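Local coordinates for protein ferredoxin-thioredoxin reductase subunit A2, chloroplastic (Arabidopsis thaliana, PDB 7C2B) that forms the variable subunit of ferredoxin-thioredoxin reductase, which probably passes electrons from reduced ferredoxin to thioredoxins in the chloroplast, at residues G35-V40 with G59-I64; K83-K88 with P95-T100. All blocks are in the same frame, centred on the assembly; numbering follows the deposited sequence.

Both interactions are antiparallel strand pairings in one five-stranded sheet, and their centres lie about 10 Å apart. Interaction 1 joins strand 37-40 to 61-67; interaction 2 joins 82-90 to its hairpin partner 94-102, an outermost strand of the sheet within this chain. Strands 61-67 and 82-90 are neighbours, and a probable hydrogen bond from Gln85 N to Phe63 O (2.8 Å) connects the two contacts. Each has one buried face: Val38, Val40 and Ile64 in interaction 1, Val84, Phe86, Val96, Phe98 and Thr100 in interaction 2, meeting where Val40 packs on Phe86. Their more exposed faces differ, with an arginine-glutamate network in the first and lysine, glutamine and phenylalanine packing in the second.

Interaction 1. Residues G35-V40 with G59-I64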
ATOM      1  N   GLY B  35      -7.746   8.232  25.200  1.00 29.95           N
ATOM      2  CA  GLY B  35      -8.647   8.036  26.307  1.00 28.14           C
ATOM      3  C   GLY B  35     -10.106   8.302  26.004  1.00 30.59           C
ATOM      4  O   GLY B  35     -10.966   7.890  26.787  1.00 31.59           O
ATOM      5  N   ALA B  36     -10.420   8.958  24.889  1.00 28.06           N
ATOM      6  CA  ALA B  36     -11.801   9.327  24.612  1.00 31.73           C
ATOM      7  C   ALA B  36     -12.610   8.119  24.161  1.00 30.93           C
ATOM      8  O   ALA B  36     -12.102   7.237  23.465  1.00 28.08           O
ATOM      9  CB  ALA B  36     -11.866  10.413  23.537  1.00 34.10           C
ATOM     10  N   ARG B  37     -13.879   8.090  24.551  1.00 31.38           N
ATOM     11  CA  ARG B  37     -14.784   7.046  24.094  1.00 33.25           C
ATOM     12  C   ARG B  37     -15.262   7.351  22.678  1.00 32.96           C
ATOM     13  O   ARG B  37     -15.577   8.498  22.348  1.00 32.53           O
ATOM     14  CB  ARG B  37     -15.974   6.920  25.044  1.00 34.09           C
ATOM     15  CG  ARG B  37     -15.564   6.721  26.502  1.00 41.03           C
ATOM     16  CD  ARG B  37     -16.768   6.522  27.408  1.00 46.24           C
ATOM     17  NE  ARG B  37     -17.638   5.465  26.905  1.00 51.43           N
ATOM     18  CZ  ARG B  37     -18.915   5.639  26.574  1.00 52.95           C
ATOM     19  NH1 ARG B  37     -19.480   6.837  26.700  1.00 52.79           N
ATOM     20  NH2 ARG B  37     -19.622   4.612  26.117  1.00 49.47           N
ATOM     21  N   VAL B  38     -15.318   6.308  21.842  1.00 28.77           N
ATOM     22  CA  VAL B  38     -15.649   6.441  20.430  1.00 29.55           C
ATOM     23  C   VAL B  38     -16.628   5.341  20.040  1.00 29.53           C
ATOM     24  O   VAL B  38     -16.695   4.282  20.669  1.00 28.06           O
ATOM     25  CB  VAL B  38     -14.396   6.360  19.524  1.00 26.61           C
ATOM     26  CG1 VAL B  38     -13.462   7.550  19.778  1.00 24.75           C
ATOM     27  CG2 VAL B  38     -13.666   5.049  19.735  1.00 26.33           C
ATOM     28  N   ARG B  39     -17.374   5.602  18.969  1.00 26.64           N
ATOM     29  CA  ARG B  39     -18.284   4.639  18.360  1.00 29.21           C
ATOM     30  C   ARG B  39     -17.906   4.482  16.894  1.00 25.63           C
ATOM     31  O   ARG B  39     -17.685   5.481  16.201  1.00 25.41           O
ATOM     32  CB  ARG B  39     -19.741   5.111  18.488  1.00 32.06           C
ATOM     33  CG  ARG B  39     -20.785   4.171  17.892  1.00 32.60           C
ATOM     34  CD  ARG B  39     -22.203   4.732  18.062  1.00 35.72           C
ATOM     35  NE  ARG B  39     -22.552   4.918  19.471  1.00 40.56           N
ATOM     36  CZ  ARG B  39     -22.705   6.105  20.059  1.00 41.19           C
ATOM     37  NH1 ARG B  39     -22.542   7.220  19.366  1.00 40.03           N
ATOM     38  NH2 ARG B  39     -23.016   6.176  21.344  1.00 44.19           N
ATOM     39  N   VAL B  40     -17.841   3.239  16.414  1.00 24.67           N
ATOM     40  CA  VAL B  40     -17.535   3.011  15.007  1.00 21.73           C
ATOM     41  C   VAL B  40     -18.759   3.351  14.173  1.00 23.05           C
ATOM     42  O   VAL B  40     -19.871   2.888  14.457  1.00 27.09           O
ATOM     43  CB  VAL B  40     -17.091   1.558  14.770  1.00 22.30           C
ATOM     44  CG1 VAL B  40     -16.889   1.294  13.282  1.00 19.29           C
ATOM     45  CG2 VAL B  40     -15.807   1.262  15.539  1.00 20.59           C
ATOM     46  N   GLY B  59     -21.066   0.345  15.044  1.00 27.85           N
ATOM     47  CA  GLY B  59     -21.895   0.523  16.213  1.00 29.42           C
ATOM     48  C   GLY B  59     -21.249   0.140  17.524  1.00 32.71           C
ATOM     49  O   GLY B  59     -21.794   0.475  18.580  1.00 35.26           O
ATOM     50  N   MET B  60     -20.113  -0.550  17.502  1.00 29.97           N
ATOM     51  CA  MET B  60     -19.437  -0.896  18.741  1.00 29.12           C
ATOM     52  C   MET B  60     -18.757   0.331  19.335  1.00 28.98           C
ATOM     53  O   MET B  60     -18.296   1.223  18.619  1.00 27.44           O
ATOM     54  CB  MET B  60     -18.419  -2.009  18.507  1.00 30.19           C
ATOM     55  CG  MET B  60     -19.097  -3.316  18.155  1.00 31.85           C
ATOM     56  SD  MET B  60     -17.989  -4.722  18.086  1.00 40.24           S
ATOM     57  CE  MET B  60     -17.206  -4.609  19.699  1.00 33.01           C
ATOM     58  N   GLU B  61     -18.700   0.366  20.659  1.00 30.78           N
ATOM     59  CA  GLU B  61     -18.114   1.477  21.387  1.00 30.99           C
ATOM     60  C   GLU B  61     -16.859   1.020  22.114  1.00 31.96           C
ATOM     61  O   GLU B  61     -16.813  -0.078  22.682  1.00 33.98           O
ATOM     62  CB  GLU B  61     -19.129   2.065  22.369  1.00 33.52           C
ATOM     63  CG  GLU B  61     -20.373   2.605  21.658  1.00 33.20           C
ATOM     64  CD  GLU B  61     -21.427   3.107  22.619  1.00 41.93           C
ATOM     65  OE1 GLU B  61     -21.230   2.937  23.843  1.00 42.67           O
ATOM     66  OE2 GLU B  61     -22.445   3.674  22.150  1.00 44.06           O
ATOM     67  N   GLY B  62     -15.835   1.864  22.078  1.00 27.86           N
ATOM     68  CA  GLY B  62     -14.599   1.579  22.775  1.00 27.30           C
ATOM     69  C   GLY B  62     -13.908   2.867  23.159  1.00 25.91           C
ATOM     70  O   GLY B  62     -14.556   3.913  23.223  1.00 30.98           O
ATOM     71  N   PHE B  63     -12.606   2.833  23.409  1.00 25.73           N
ATOM     72  CA  PHE B  63     -11.912   4.073  23.706  1.00 28.60           C
ATOM     73  C   PHE B  63     -10.561   4.079  23.020  1.00 24.47           C
ATOM     74  O   PHE B  63      -9.966   3.029  22.767  1.00 24.08           O
ATOM     75  CB  PHE B  63     -11.762   4.312  25.229  1.00 28.48           C
ATOM     76  CG  PHE B  63     -10.774   3.411  25.918  1.00 27.42           C
ATOM     77  CD1 PHE B  63     -11.192   2.213  26.489  1.00 30.98           C
ATOM     78  CD2 PHE B  63      -9.444   3.785  26.054  1.00 26.50           C
ATOM     79  CE1 PHE B  63     -10.301   1.391  27.151  1.00 30.04           C
ATOM     80  CE2 PHE B  63      -8.540   2.972  26.710  1.00 30.89           C
ATOM     81  CZ  PHE B  63      -8.968   1.761  27.261  1.00 30.84           C
ATOM     82  N   ILE B  64     -10.088   5.282  22.711  1.00 23.38           N
ATOM     83  CA  ILE B  64      -8.823   5.420  22.000  1.00 24.69           C
ATOM     84  C   ILE B  64      -7.694   5.077  22.964  1.00 25.23           C
ATOM     85  O   ILE B  64      -7.470   5.773  23.958  1.00 28.14           O
ATOM     86  CB  ILE B  64      -8.659   6.820  21.410  1.00 24.43           C
ATOM     87  CG1 ILE B  64      -9.684   7.023  20.292  1.00 25.26           C
ATOM     88  CG2 ILE B  64      -7.230   7.025  20.916  1.00 22.49           C
ATOM     89  CD1 ILE B  64      -9.858   8.474  19.884  1.00 25.13           C
TER
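Arg39 and Glu61 face each other in an antiparallel pairing of strand 37-40 with strand 61-67, inside the five-stranded sheet of the variable subunit, where a salt-bridge network lies on the more exposed face. The backbone evidence is regular: Val38 and Gly62 form a hydrogen-bonded pair, with Val38 N to Gly62 O at 2.9 Å, flanked by the non-hydrogen-bonded pairs Arg37-Phe63 and Arg39-Glu61. The strand segments run at 130° rather than near 180°, consistent with a strongly twisted sheet.

Arg39 lies alongside Glu61 and grips it side-on, both nitrogens on one oxygen: Arg39 NE reaches Glu61 OE2 at 3.0 Å on its anti side, while Arg39 NH2 comes to the same OE2 at 2.7 Å from above the carboxylate plane. CG of Arg39 stands anti to the backbone N (chi1 -180°), which carries the chain out beside Glu61. Glu61 OE1 forms a longer salt bridge with Arg37 NH2 at 3.2 Å, and Glu108 on strand 107-109 pairs with Arg39 NH1. An alanine at Arg39 would remove the guanidinium and would probably leave Glu61 held by Arg37 alone within this network, and Glu108 without its mate.

On the buried face, Val38 CG1 rests on Ile64 CD1 (3.7 Å), the two side chains crossing at about a right angle, with Phe107 beside both. Hydrophobic packing beneath a twisted antiparallel sheet fits the SH3-like barrel of this family.

Interaction 2. Residues K83-K88 with P95-T100; sequences KVQFVK and PVKFFT
Phe86 and Phe98, a hydrogen-bonded pair on the buried face, are turned so that the CB of one covers the ring of the other. Phe86 CB lies over one face of the Phe98 ring, 3.5 Å from Phe98 CZ, in a CH-pi contact. The two rings are tilted by only 24° but slid apart, with centroids 5.5 Å from each other, so they barely overlap. Phe98 holds CG between its backbone N and carbonyl carbon (chi1 64°), which swings the ring across toward Phe86; Lys88 CB then meets its edge at Phe98 CE1 (4.0 Å). Val49 and Leu57 also pack on Phe98, while Phe86 CE2 reaches Thr100 CB at 3.9 Å.

The pairing is the beta hairpin of strands 82-90 and 94-102, consistent with the SH3-like fold of this family. Its strands run nearly antiparallel, and Phe86 N donates to Phe98 O at 2.8 Å.

On the face that carries Gln85 and Phe99, the extended Lys83 chain passes obliquely over the Phe99 ring: Lys83 CE touches Phe99 CG at 3.5 Å, and Lys83 NZ stands above the same face for a cation-pi contact, 4.5 Å from the ring centroid. Gln85 runs alongside Phe99, its amide plane 80° from the ring and Gln85 OE1 near Phe99 CE1 (3.3 Å). That oxygen accepts a weak hydrogen bond from Lys65, while the amide NE2 lies against the aliphatic CD of Lys97.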
ATOM      1  N   LYS B  83      -5.383   3.545  17.713  1.00 20.59           N
ATOM      2  CA  LYS B  83      -5.525   2.208  18.273  1.00 21.90           C
ATOM      3  C   LYS B  83      -6.654   2.264  19.293  1.00 24.23           C
ATOM      4  O   LYS B  83      -6.564   3.004  20.275  1.00 22.36           O
ATOM      5  CB  LYS B  83      -4.216   1.736  18.903  1.00 20.02           C
ATOM      6  CG  LYS B  83      -4.198   0.255  19.300  1.00 24.10           C
ATOM      7  CD  LYS B  83      -2.889  -0.087  20.004  1.00 27.37           C
ATOM      8  CE  LYS B  83      -3.007  -1.321  20.875  1.00 37.22           C
ATOM      9  NZ  LYS B  83      -1.656  -1.712  21.393  1.00 37.30           N
ATOM     10  N   VAL B  84      -7.729   1.516  19.045  1.00 21.24           N
ATOM     11  CA  VAL B  84      -8.948   1.608  19.841  1.00 22.47           C
ATOM     12  C   VAL B  84      -9.162   0.292  20.574  1.00 24.13           C
ATOM     13  O   VAL B  84      -9.081  -0.785  19.969  1.00 20.55           O
ATOM     14  CB  VAL B  84     -10.165   1.951  18.964  1.00 23.00           C
ATOM     15  CG1 VAL B  84     -11.411   2.092  19.818  1.00 22.84           C
ATOM     16  CG2 VAL B  84      -9.898   3.223  18.186  1.00 21.91           C
ATOM     17  N   GLN B  85      -9.451   0.381  21.874  1.00 22.69           N
ATOM     18  CA  GLN B  85      -9.723  -0.799  22.687  1.00 22.59           C
ATOM     19  C   GLN B  85     -11.220  -1.067  22.724  1.00 24.86           C
ATOM     20  O   GLN B  85     -12.010  -0.167  23.026  1.00 25.95           O
ATOM     21  CB  GLN B  85      -9.186  -0.624  24.108  1.00 26.75           C
ATOM     22  CG  GLN B  85      -9.514  -1.786  25.049  1.00 27.18           C
ATOM     23  CD  GLN B  85      -8.790  -1.658  26.377  1.00 30.33           C
ATOM     24  OE1 GLN B  85      -7.611  -1.315  26.415  1.00 30.79           O
ATOM     25  NE2 GLN B  85      -9.498  -1.909  27.472  1.00 32.51           N
ATOM     26  N   PHE B  86     -11.600  -2.304  22.406  1.00 26.16           N
ATOM     27  CA  PHE B  86     -12.978  -2.762  22.452  1.00 26.85           C
ATOM     28  C   PHE B  86     -13.071  -3.939  23.409  1.00 27.68           C
ATOM     29  O   PHE B  86     -12.098  -4.662  23.618  1.00 26.39           O
ATOM     30  CB  PHE B  86     -13.485  -3.215  21.073  1.00 24.90           C
ATOM     31  CG  PHE B  86     -13.545  -2.117  20.048  1.00 26.65           C
ATOM     32  CD1 PHE B  86     -14.664  -1.302  19.951  1.00 25.98           C
ATOM     33  CD2 PHE B  86     -12.496  -1.920  19.159  1.00 24.21           C
ATOM     34  CE1 PHE B  86     -14.728  -0.294  19.006  1.00 28.65           C
ATOM     35  CE2 PHE B  86     -12.551  -0.921  18.212  1.00 23.14           C
ATOM     36  CZ  PHE B  86     -13.675  -0.103  18.130  1.00 25.68           C
ATOM     37  N   VAL B  87     -14.247  -4.121  23.993  1.00 33.25           N
ATOM     38  CA  VAL B  87     -14.603  -5.353  24.686  1.00 33.70           C
ATOM     39  C   VAL B  87     -15.916  -5.831  24.089  1.00 38.22           C
ATOM     40  O   VAL B  87     -16.868  -5.051  23.991  1.00 41.14           O
ATOM     41  CB  VAL B  87     -14.741  -5.161  26.208  1.00 39.74           C
ATOM     42  CG1 VAL B  87     -14.879  -6.523  26.892  1.00 39.10           C
ATOM     43  CG2 VAL B  87     -13.539  -4.414  26.773  1.00 41.77           C
ATOM     44  N   LYS B  88     -15.960  -7.091  23.662  1.00 35.72           N
ATOM     45  CA  LYS B  88     -17.159  -7.659  23.055  1.00 38.62           C
ATOM     46  C   LYS B  88     -17.591  -8.897  23.827  1.00 42.63           C
ATOM     47  O   LYS B  88     -16.783  -9.801  24.071  1.00 39.42           O
ATOM     48  CB  LYS B  88     -16.936  -8.020  21.587  1.00 41.06           C
ATOM     49  CG  LYS B  88     -18.219  -8.411  20.865  1.00 46.42           C
ATOM     50  CD  LYS B  88     -17.931  -9.234  19.621  1.00 43.54           C
ATOM     51  CE  LYS B  88     -19.160 -10.005  19.186  1.00 42.63           C
ATOM     52  NZ  LYS B  88     -20.249  -9.087  18.761  1.00 48.33           N
ATOM     53  N   PRO B  95     -16.581 -11.515  28.375  1.00 51.99           N
ATOM     54  CA  PRO B  95     -16.009 -10.371  27.657  1.00 47.37           C
ATOM     55  C   PRO B  95     -14.672 -10.719  27.020  1.00 43.69           C
ATOM     56  O   PRO B  95     -13.811 -11.350  27.638  1.00 42.66           O
ATOM     57  CB  PRO B  95     -15.854  -9.312  28.754  1.00 48.71           C
ATOM     58  CG  PRO B  95     -15.696 -10.093  30.007  1.00 53.33           C
ATOM     59  CD  PRO B  95     -16.519 -11.345  29.838  1.00 54.25           C
ATOM     60  N   VAL B  96     -14.505 -10.307  25.764  1.00 40.15           N
ATOM     61  CA  VAL B  96     -13.256 -10.490  25.030  1.00 33.79           C
ATOM     62  C   VAL B  96     -12.724  -9.111  24.660  1.00 33.41           C
ATOM     63  O   VAL B  96     -13.382  -8.360  23.933  1.00 34.45           O
ATOM     64  CB  VAL B  96     -13.446 -11.369  23.785  1.00 37.81           C
ATOM     65  CG1 VAL B  96     -12.176 -11.405  22.944  1.00 31.81           C
ATOM     66  CG2 VAL B  96     -13.838 -12.774  24.208  1.00 41.63           C
ATOM     67  N   LYS B  97     -11.545  -8.780  25.172  1.00 33.46           N
ATOM     68  CA  LYS B  97     -10.926  -7.486  24.931  1.00 30.88           C
ATOM     69  C   LYS B  97     -10.000  -7.576  23.731  1.00 29.52           C
ATOM     70  O   LYS B  97      -9.259  -8.552  23.584  1.00 28.30           O
ATOM     71  CB  LYS B  97     -10.143  -7.043  26.167  1.00 31.91           C
ATOM     72  CG  LYS B  97      -9.328  -5.784  25.982  1.00 33.48           C
ATOM     73  CD  LYS B  97      -9.197  -5.039  27.301  1.00 39.75           C
ATOM     74  CE  LYS B  97      -8.252  -5.727  28.254  1.00 40.12           C
ATOM     75  NZ  LYS B  97      -8.047  -4.902  29.492  1.00 46.27           N
ATOM     76  N   PHE B  98     -10.054  -6.562  22.863  1.00 24.20           N
ATOM     77  CA  PHE B  98      -9.176  -6.534  21.703  1.00 22.18           C
ATOM     78  C   PHE B  98      -8.957  -5.096  21.268  1.00 23.75           C
ATOM     79  O   PHE B  98      -9.637  -4.173  21.720  1.00 25.86           O
ATOM     80  CB  PHE B  98      -9.730  -7.371  20.532  1.00 24.81           C
ATOM     81  CG  PHE B  98     -11.034  -6.860  19.957  1.00 23.72           C
ATOM     82  CD1 PHE B  98     -12.247  -7.228  20.519  1.00 25.99           C
ATOM     83  CD2 PHE B  98     -11.046  -6.034  18.833  1.00 22.39           C
ATOM     84  CE1 PHE B  98     -13.451  -6.774  19.993  1.00 25.65           C
ATOM     85  CE2 PHE B  98     -12.245  -5.571  18.305  1.00 24.15           C
ATOM     86  CZ  PHE B  98     -13.451  -5.951  18.881  1.00 25.31           C
ATOM     87  N   PHE B  99      -7.985  -4.922  20.382  1.00 22.43           N
ATOM     88  CA  PHE B  99      -7.674  -3.633  19.791  1.00 23.46           C
ATOM     89  C   PHE B  99      -7.904  -3.701  18.291  1.00 27.15           C
ATOM     90  O   PHE B  99      -7.757  -4.760  17.673  1.00 25.59           O
ATOM     91  CB  PHE B  99      -6.222  -3.230  20.081  1.00 25.61           C
ATOM     92  CG  PHE B  99      -5.881  -3.252  21.545  1.00 31.03           C
ATOM     93  CD1 PHE B  99      -6.257  -2.200  22.374  1.00 30.06           C
ATOM     94  CD2 PHE B  99      -5.215  -4.334  22.098  1.00 31.36           C
ATOM     95  CE1 PHE B  99      -5.961  -2.220  23.725  1.00 31.73           C
ATOM     96  CE2 PHE B  99      -4.920  -4.366  23.460  1.00 35.37           C
ATOM     97  CZ  PHE B  99      -5.294  -3.305  24.272  1.00 32.38           C
ATOM     98  N   THR B 100      -8.278  -2.561  17.718  1.00 21.46           N
ATOM     99  CA  THR B 100      -8.426  -2.413  16.280  1.00 20.84           C
ATOM    100  C   THR B 100      -7.894  -1.037  15.911  1.00 21.14           C
ATOM    101  O   THR B 100      -8.135  -0.065  16.630  1.00 21.42           O
ATOM    102  CB  THR B 100      -9.894  -2.563  15.828  1.00 20.88           C
ATOM    103  OG1 THR B 100     -10.327  -3.923  15.999  1.00 26.83           O
ATOM    104  CG2 THR B 100     -10.052  -2.183  14.365  1.00 25.80           C
TER